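Local coordinates for endoglucanase, glycoside hydrolase family 5 protein (Cytophaga hutchinsonii, PDB 5IHS), which probably hydrolyses internal beta-1,4-glucosidic bonds of cellulose as a family 5 endoglucanase with a TIM-barrel fold, at residues T165-D170 / A206-T211; V193-R196 / L201-E204; Y158-Q163 / T218-P223. All coordinates share one frame; numbering follows the deposited sequence.

Overall arrangement
The three contacts follow one side of the TIM barrel from its outer helices toward the C-terminal ends of its strands. Contact 1 joins the start of helix 167-185 to the chain leaving helix 202-207. Contact 2 uses that short helix again, from its other end, and its centre lies about 7 Å from that of contact 1. The centre of contact 3 is about 8 Å from that of contact 2 and about 15 Å from that of contact 1. A hydrogen bond from Arg196 NH1 to Gln163 O, 2.9 Å, links contacts 2 and 3. Contact 3 holds Glu160, whose Asn-Glu-Pro setting is that of the family 5 acid/base, so it probably marks the active site.

Contact 1: T165-D170 / A206-T211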
loop_
_atom_site.group_PDB
_atom_site.type_symbol
_atom_site.label_atom_id
_atom_site.label_comp_id
_atom_site.label_asym_id
_atom_site.label_seq_id
_atom_site.Cartn_x
_atom_site.Cartn_y
_atom_site.Cartn_z
ATOM N N THR A 165 10.629 11.293 13.507
ATOM C CA THR A 165 10.937 11.788 12.166
ATOM C C THR A 165 9.979 12.921 11.797
ATOM O O THR A 165 8.801 12.684 11.520
ATOM C CB THR A 165 10.844 10.640 11.160
ATOM O OG1 THR A 165 11.485 9.461 11.672
ATOM C CG2 THR A 165 11.474 11.036 9.840
ATOM N N SER A 166 10.484 14.155 11.793
ATOM C CA SER A 166 9.639 15.332 11.608
ATOM C C SER A 166 9.102 15.433 10.181
ATOM O O SER A 166 9.845 15.240 9.211
ATOM C CB SER A 166 10.471 16.586 11.905
ATOM O OG SER A 166 9.920 17.765 11.346
ATOM N N TRP A 167 7.819 15.800 10.057
ATOM C CA TRP A 167 7.246 16.101 8.748
ATOM C C TRP A 167 7.971 17.273 8.085
ATOM O O TRP A 167 8.486 17.159 6.965
ATOM C CB TRP A 167 5.738 16.381 8.863
ATOM C CG TRP A 167 5.159 16.801 7.544
ATOM C CD1 TRP A 167 4.850 18.064 7.149
ATOM C CD2 TRP A 167 4.885 15.951 6.417
ATOM N NE1 TRP A 167 4.399 18.061 5.853
ATOM C CE2 TRP A 167 4.408 16.776 5.380
ATOM C CE3 TRP A 167 4.983 14.569 6.188
ATOM C CZ2 TRP A 167 4.041 16.272 4.133
ATOM C CZ3 TRP A 167 4.617 14.075 4.937
ATOM C CH2 TRP A 167 4.159 14.921 3.935
ATOM N N ASN A 168 8.020 18.425 8.762
ATOM C CA ASN A 168 8.533 19.630 8.109
ATOM C C ASN A 168 10.028 19.537 7.809
ATOM O O ASN A 168 10.496 20.046 6.780
ATOM C CB ASN A 168 8.271 20.862 8.979
ATOM C CG ASN A 168 6.809 21.281 8.998
ATOM O OD1 ASN A 168 6.021 20.933 8.115
ATOM N ND2 ASN A 168 6.448 22.064 10.005
ATOM N N LYS A 169 10.803 18.928 8.704
ATOM C CA LYS A 169 12.255 18.936 8.577
ATOM C C LYS A 169 12.826 17.712 7.871
ATOM O O LYS A 169 13.876 17.824 7.225
ATOM C CB LYS A 169 12.898 19.052 9.959
ATOM C CG LYS A 169 12.634 20.375 10.642
ATOM C CD LYS A 169 13.322 20.434 12.000
ATOM C CE LYS A 169 13.105 21.774 12.687
ATOM N NZ LYS A 169 11.924 21.755 13.589
ATOM N N ASP A 170 12.190 16.540 7.996
ATOM C CA ASP A 170 12.748 15.285 7.483
ATOM C C ASP A 170 11.911 14.689 6.359
ATOM O O ASP A 170 12.439 14.439 5.266
ATOM C CB ASP A 170 12.861 14.234 8.603
ATOM C CG ASP A 170 13.769 14.643 9.710
ATOM O OD1 ASP A 170 14.869 15.135 9.404
ATOM O OD2 ASP A 170 13.376 14.449 10.887
ATOM N N ALA A 206 -1.314 17.418 6.544
ATOM C CA ALA A 206 -2.433 18.233 6.085
ATOM C C ALA A 206 -2.190 19.711 6.356
ATOM O O ALA A 206 -2.669 20.568 5.600
ATOM C CB ALA A 206 -3.725 17.774 6.752
ATOM N N ALA A 207 -1.454 20.025 7.430
ATOM C CA ALA A 207 -1.146 21.409 7.770
ATOM C C ALA A 207 -0.058 22.002 6.888
ATOM O O ALA A 207 0.030 23.229 6.773
ATOM C CB ALA A 207 -0.712 21.504 9.233
ATOM N N ASN A 208 0.785 21.171 6.284
ATOM C CA ASN A 208 1.854 21.640 5.409
ATOM C C ASN A 208 2.006 20.658 4.263
ATOM O O ASN A 208 3.021 19.950 4.152
ATOM C CB ASN A 208 3.164 21.794 6.174
ATOM C CG ASN A 208 4.277 22.345 5.303
ATOM O OD1 ASN A 208 4.034 22.989 4.271
ATOM N ND2 ASN A 208 5.506 22.085 5.708
ATOM N N PRO A 209 1.013 20.597 3.380
ATOM C CA PRO A 209 1.016 19.573 2.338
ATOM C C PRO A 209 2.040 19.852 1.253
ATOM O O PRO A 209 2.536 20.967 1.067
ATOM C CB PRO A 209 -0.407 19.645 1.777
ATOM C CG PRO A 209 -0.830 21.067 2.035
ATOM C CD PRO A 209 -0.239 21.378 3.371
ATOM N N ILE A 210 2.355 18.787 0.526
ATOM C CA ILE A 210 3.155 18.881 -0.689
ATOM C C ILE A 210 2.226 19.376 -1.792
ATOM O O ILE A 210 1.310 18.669 -2.214
ATOM C CB ILE A 210 3.779 17.529 -1.040
ATOM C CG1 ILE A 210 4.761 17.118 0.061
ATOM C CG2 ILE A 210 4.495 17.609 -2.384
ATOM C CD1 ILE A 210 5.170 15.658 0.013
ATOM N N THR A 211 2.449 20.603 -2.238
ATOM C CA THR A 211 1.540 21.288 -3.161
ATOM C C THR A 211 1.935 20.952 -4.597
ATOM O O THR A 211 2.410 21.782 -5.379
ATOM C CB THR A 211 1.528 22.784 -2.859
ATOM O OG1 THR A 211 2.871 23.260 -2.764
ATOM C CG2 THR A 211 0.816 23.057 -1.523
#
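Asn208, in the chain leaving helix 202-207, meets both Trp167 and Asn168 through different atoms. Its backbone O accepts from Trp167 NE1 at 2.9 Å with an N-H...O angle of 158°. The acceptor lies at the edge of the indole, nearly in the ring plane, whereas the nitrogen approaches from above the plane of the Asn208 carbonyl. This bond satisfies the one polar atom of a buried ring. With CG anti to the backbone N of Trp167 (chi1 175°), the indole is carried off the first turn of helix 167-185, and its nitrogen reaches the backbone at Asn208.

The side chain of Asn208 makes the second bond: ND2 donates to Asn168 OD1 at 2.7 Å and 169°, almost straight. Asn168 OD1 lies in the plane of the donating amide, but the two amide planes are strongly turned against each other, and the donor stands well above the plane of the Asn168 amide, not on a lone pair. The other end of the Asn208 amide is used too, since the ammonium of Lys172, on helix 167-185, bonds both Asn208 OD1 and Pro209 O.

At Ile210 the contact becomes apolar. Its CD1 tip comes to 4.1 Å from Trp167 CH2, obliquely to the ring, while Val193 touches both side chains.

The helix end that presents Trp167 and Asn168 is itself fixed. Ser166 is its N-cap, with OG accepting from Lys169 N at 3.0 Å; as an additional brace, Asp170 OD2 accepts from Ser166 N at 3.0 Å. The contact as a whole joins a capped helix start to the loop after another helix on the outside of a TIM barrel.

Contact 2: V193-R196 / L201-E204; sequences VGTR and LVTE
Arg196 grips Glu204 side-on, with two nitrogens on two oxygens: NE donates to OE1 at 3.0 Å and NH2 to OE2 at 2.8 Å. Both carboxylate oxygens use their syn lone pairs, and the two planes are only 22° apart, so this is a nearly coplanar bidentate salt bridge. A bend at chi3 (72°) turns the guanidinium into that position. The remaining nitrogen, NH1, is taken up by Gln163 O. Over one face of the guanidinium lies Leu201 CD1, 3.3 Å from Arg196 NH2.

One water bridges Arg196 N, Leu201 O and Glu204 OE1. It accepts from Arg196 N at 2.9 Å and donates to the two oxygens. Glu204 OE1 therefore has two donors, one of them the water. So has Leu201 O, which also accepts from Glu204 N at 3.1 Å. Arg196 O is satisfied directly by Leu201 N at 3.1 Å and 158°, a backbone bond that spans the short helical segment between them.

Thr195 OG1 lies 3.7 Å from Val202 CG1, but its hydrogen bond is to Thr218 O; Thr195 N is bonded to Ser199 OG.

The contact continues into the barrel, where Val193 pairs through its backbone with Met216 and Thr218 of strand 215-221 and packs on helix 167-185. Leu201 and Val202 also touch Glu233 of helix 228-239, placing the short helix 202-207 beside it.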
loop_
_atom_site.group_PDB
_atom_site.type_symbol
_atom_site.label_atom_id
_atom_site.label_comp_id
_atom_site.label_asym_id
_atom_site.label_seq_id
_atom_site.Cartn_x
_atom_site.Cartn_y
_atom_site.Cartn_z
ATOM N N VAL A 193 2.825 9.455 0.314
ATOM C CA VAL A 193 3.902 9.886 1.196
ATOM C C VAL A 193 3.569 9.562 2.651
ATOM O O VAL A 193 2.526 9.986 3.170
ATOM C CB VAL A 193 4.177 11.393 1.038
ATOM C CG1 VAL A 193 5.329 11.817 1.950
ATOM C CG2 VAL A 193 4.460 11.753 -0.416
ATOM N N GLY A 194 4.496 8.854 3.313
ATOM C CA GLY A 194 4.329 8.483 4.701
ATOM C C GLY A 194 4.366 9.661 5.651
ATOM O O GLY A 194 4.814 10.756 5.320
ATOM N N THR A 195 3.869 9.409 6.865
ATOM C CA THR A 195 3.694 10.448 7.868
ATOM C C THR A 195 4.328 10.022 9.201
ATOM O O THR A 195 4.707 8.859 9.410
ATOM C CB THR A 195 2.197 10.846 7.975
ATOM O OG1 THR A 195 1.394 9.718 8.343
ATOM C CG2 THR A 195 1.688 11.453 6.654
ATOM N N ARG A 196 4.487 10.993 10.103
ATOM C CA ARG A 196 5.200 10.734 11.348
ATOM C C ARG A 196 4.470 9.690 12.200
ATOM O O ARG A 196 3.244 9.520 12.127
ATOM C CB ARG A 196 5.398 12.049 12.123
ATOM C CG ARG A 196 6.317 11.936 13.343
ATOM C CD ARG A 196 6.724 13.277 13.881
ATOM N NE ARG A 196 5.663 13.994 14.569
ATOM C CZ ARG A 196 5.383 13.882 15.863
ATOM N NH1 ARG A 196 6.047 13.028 16.639
ATOM N NH2 ARG A 196 4.429 14.637 16.396
ATOM N N LEU A 201 0.306 10.359 11.851
ATOM C CA LEU A 201 0.053 11.776 12.120
ATOM C C LEU A 201 -0.206 12.555 10.825
ATOM O O LEU A 201 0.499 13.495 10.442
ATOM C CB LEU A 201 1.168 12.364 12.981
ATOM C CG LEU A 201 1.279 11.693 14.363
ATOM C CD1 LEU A 201 2.424 12.301 15.159
ATOM C CD2 LEU A 201 -0.009 11.746 15.165
ATOM N N VAL A 202 -1.295 12.154 10.166
ATOM C CA VAL A 202 -1.680 12.734 8.889
ATOM C C VAL A 202 -2.047 14.205 9.017
ATOM O O VAL A 202 -1.945 14.945 8.037
ATOM C CB VAL A 202 -2.776 11.886 8.212
ATOM C CG1 VAL A 202 -2.181 10.577 7.721
ATOM C CG2 VAL A 202 -3.952 11.606 9.149
ATOM N N THR A 203 -2.478 14.667 10.195
ATOM C CA THR A 203 -2.798 16.092 10.322
ATOM C C THR A 203 -1.571 16.983 10.140
ATOM O O THR A 203 -1.713 18.147 9.752
ATOM C CB THR A 203 -3.455 16.424 11.658
ATOM O OG1 THR A 203 -2.598 16.033 12.740
ATOM C CG2 THR A 203 -4.818 15.775 11.783
ATOM N N GLU A 204 -0.366 16.485 10.438
ATOM C CA GLU A 204 0.820 17.319 10.254
ATOM C C GLU A 204 1.099 17.542 8.773
ATOM O O GLU A 204 1.480 18.647 8.359
ATOM C CB GLU A 204 2.032 16.703 10.956
ATOM C CG GLU A 204 1.844 16.580 12.445
ATOM C CD GLU A 204 3.009 15.947 13.184
ATOM O OE1 GLU A 204 3.867 15.290 12.540
ATOM O OE2 GLU A 204 3.045 16.108 14.423
HETATM O O HOH W 1 3.362 13.656 10.161
#

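Contact 3: Y158-Q163 / T218-P223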
loop_
_atom_site.group_PDB
_atom_site.type_symbol
_atom_site.label_atom_id
_atom_site.label_comp_id
_atom_site.label_asym_id
_atom_site.label_seq_id
_atom_site.Cartn_x
_atom_site.Cartn_y
_atom_site.Cartn_z
ATOM N N TYR A 158 7.989 6.267 1.217
ATOM C CA TYR A 158 8.543 6.179 2.577
ATOM C C TYR A 158 7.493 5.500 3.471
ATOM O O TYR A 158 6.683 6.181 4.099
ATOM C CB TYR A 158 8.887 7.571 3.093
ATOM C CG TYR A 158 9.708 7.651 4.369
ATOM C CD1 TYR A 158 9.856 6.563 5.218
ATOM C CD2 TYR A 158 10.334 8.843 4.719
ATOM C CE1 TYR A 158 10.599 6.667 6.385
ATOM C CE2 TYR A 158 11.077 8.954 5.876
ATOM C CZ TYR A 158 11.205 7.863 6.707
ATOM O OH TYR A 158 11.930 7.922 7.875
ATOM N N ASN A 159 7.553 4.163 3.557
ATOM C CA ASN A 159 6.570 3.380 4.302
ATOM C C ASN A 159 6.142 4.008 5.629
ATOM O O ASN A 159 4.973 4.398 5.783
ATOM C CB ASN A 159 7.155 1.989 4.547
ATOM C CG ASN A 159 6.312 1.153 5.487
ATOM O OD1 ASN A 159 5.100 1.086 5.339
ATOM N ND2 ASN A 159 6.942 0.529 6.481
ATOM N N GLU A 160 7.066 4.064 6.596
ATOM C CA GLU A 160 6.729 4.403 7.979
ATOM C C GLU A 160 7.845 5.200 8.628
ATOM O O GLU A 160 8.714 4.646 9.326
ATOM C CB GLU A 160 6.417 3.165 8.810
ATOM C CG GLU A 160 5.002 2.679 8.637
ATOM C CD GLU A 160 4.642 1.530 9.558
ATOM O OE1 GLU A 160 5.489 1.139 10.401
ATOM O OE2 GLU A 160 3.501 1.023 9.464
ATOM N N PRO A 161 7.839 6.514 8.457
ATOM C CA PRO A 161 8.665 7.362 9.315
ATOM C C PRO A 161 8.391 7.040 10.783
ATOM O O PRO A 161 7.284 6.654 11.160
ATOM C CB PRO A 161 8.215 8.781 8.946
ATOM C CG PRO A 161 7.623 8.650 7.558
ATOM C CD PRO A 161 6.972 7.296 7.561
ATOM N N LEU A 162 9.415 7.199 11.613
ATOM C CA LEU A 162 9.315 6.913 13.037
ATOM C C LEU A 162 8.652 8.075 13.783
ATOM O O LEU A 162 8.348 9.127 13.219
ATOM C CB LEU A 162 10.704 6.609 13.593
ATOM C CG LEU A 162 11.376 5.402 12.934
ATOM C CD1 LEU A 162 12.771 5.207 13.499
ATOM C CD2 LEU A 162 10.548 4.137 13.113
ATOM N N GLN A 163 8.403 7.867 15.075
ATOM C CA GLN A 163 7.844 8.944 15.882
ATOM C C GLN A 163 8.769 10.161 15.910
ATOM O O GLN A 163 8.295 11.302 15.980
ATOM C CB GLN A 163 7.571 8.434 17.291
ATOM C CG GLN A 163 6.741 9.379 18.121
ATOM C CD GLN A 163 6.618 8.923 19.557
ATOM O OE1 GLN A 163 6.969 7.788 19.903
ATOM N NE2 GLN A 163 6.109 9.801 20.406
ATOM N N THR A 218 -0.083 8.693 3.628
ATOM C CA THR A 218 -0.277 7.378 4.216
ATOM C C THR A 218 -0.920 7.438 5.592
ATOM O O THR A 218 -0.481 8.196 6.459
ATOM C CB THR A 218 1.078 6.698 4.370
ATOM O OG1 THR A 218 1.775 6.819 3.132
ATOM C CG2 THR A 218 0.923 5.238 4.756
ATOM N N LEU A 219 -1.884 6.537 5.809
ATOM C CA LEU A 219 -2.410 6.209 7.125
ATOM C C LEU A 219 -2.264 4.705 7.338
ATOM O O LEU A 219 -2.723 3.916 6.505
ATOM C CB LEU A 219 -3.889 6.588 7.224
ATOM C CG LEU A 219 -4.582 6.250 8.541
ATOM C CD1 LEU A 219 -4.007 7.076 9.666
ATOM C CD2 LEU A 219 -6.080 6.464 8.416
ATOM N N HIS A 220 -1.617 4.303 8.435
ATOM C CA HIS A 220 -1.517 2.899 8.827
ATOM C C HIS A 220 -2.184 2.696 10.176
ATOM O O HIS A 220 -1.928 3.456 11.116
ATOM C CB HIS A 220 -0.065 2.458 8.958
ATOM C CG HIS A 220 0.622 2.300 7.645
ATOM N ND1 HIS A 220 1.928 1.879 7.531
ATOM C CD2 HIS A 220 0.175 2.488 6.381
ATOM C CE1 HIS A 220 2.256 1.814 6.251
ATOM N NE2 HIS A 220 1.205 2.173 5.539
ATOM N N PHE A 221 -3.005 1.652 10.296
ATOM C CA PHE A 221 -3.665 1.356 11.559
ATOM C C PHE A 221 -3.649 -0.141 11.827
ATOM O O PHE A 221 -3.671 -0.966 10.906
ATOM C CB PHE A 221 -5.108 1.904 11.603
ATOM C CG PHE A 221 -6.072 1.169 10.719
ATOM C CD1 PHE A 221 -6.732 0.033 11.171
ATOM C CD2 PHE A 221 -6.314 1.592 9.422
ATOM C CE1 PHE A 221 -7.601 -0.669 10.347
ATOM C CE2 PHE A 221 -7.193 0.894 8.603
ATOM C CZ PHE A 221 -7.823 -0.234 9.064
ATOM N N TYR A 222 -3.666 -0.457 13.122
ATOM C CA TYR A 222 -3.709 -1.826 13.629
ATOM C C TYR A 222 -4.789 -1.797 14.702
ATOM O O TYR A 222 -4.561 -1.200 15.773
ATOM C CB TYR A 222 -2.348 -2.295 14.157
ATOM C CG TYR A 222 -1.444 -2.763 13.002
ATOM C CD1 TYR A 222 -0.783 -1.866 12.178
ATOM C CD2 TYR A 222 -1.310 -4.129 12.711
ATOM C CE1 TYR A 222 -0.029 -2.307 11.087
ATOM C CE2 TYR A 222 -0.556 -4.568 11.636
ATOM C CZ TYR A 222 0.086 -3.658 10.831
ATOM O OH TYR A 222 0.830 -4.142 9.780
ATOM N N PRO A 223 -5.971 -2.372 14.446
ATOM C CA PRO A 223 -7.166 -2.084 15.271
ATOM C C PRO A 223 -7.136 -2.651 16.677
ATOM O O PRO A 223 -7.974 -2.253 17.499
ATOM C CB PRO A 223 -8.304 -2.716 14.457
ATOM C CG PRO A 223 -7.625 -3.802 13.687
ATOM C CD PRO A 223 -6.281 -3.261 13.320
HETATM O O HOH W 2 3.925 5.188 3.219
#
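One direct hydrogen bond joins the segments, from His220 ND1 to Glu160 OE2, short at 2.6 Å and nearly straight at 170°. The carboxylate oxygen lies in the imidazole plane and accepts through its anti lone pair, the one away from OE1. The carboxylate itself is turned 58° from the ring, so the two groups meet without being coplanar. With chi2 at -174°, the Glu160 chain runs extended beyond CG, carrying the carboxylate to the ring edge. The second imidazole nitrogen, His220 NE2, is hydrogen-bonded to Thr247 OG1, so both nitrogens are held and the ring rotation is fixed.

A polar contact of another kind lies at the carbon between them. Asn159 OD1 comes to 3.1 Å from His220 CE1, close to the ring plane, with the two side chains crossing at about a right angle. The imidazole edge thus faces two oxygens, one at ND1 and one at CE1.

Water supplies the remaining link. It lies 2.9 Å from Asn159 O, to which it probably donates, and is hydrogen-bonded to Thr218 OG1 at 2.7 Å, tying the loop after strand 153-156 to strand 215-221.

Two carbons make van der Waals approaches to polar atoms: Glu160 CG lies beside the imidazole edge, 3.4 Å from His220 ND1, and Thr218 CG2 stands 4.3 Å from Asn159 O.

All four touching residues are buried. Asn159, Glu160 and Pro161 form the Asn-Glu-Pro sequence at which family 5 enzymes carry their acid/base. Glu248, near the end of strand 244-249, touches Asn159 and His220, accepts from or donates to Tyr222 OH through OE2, and is probably the nucleophile, as in family 5 relatives. The chemistry is consistent with His220, held by Thr247, fixing the orientation of the Glu160 carboxylate from the second shell.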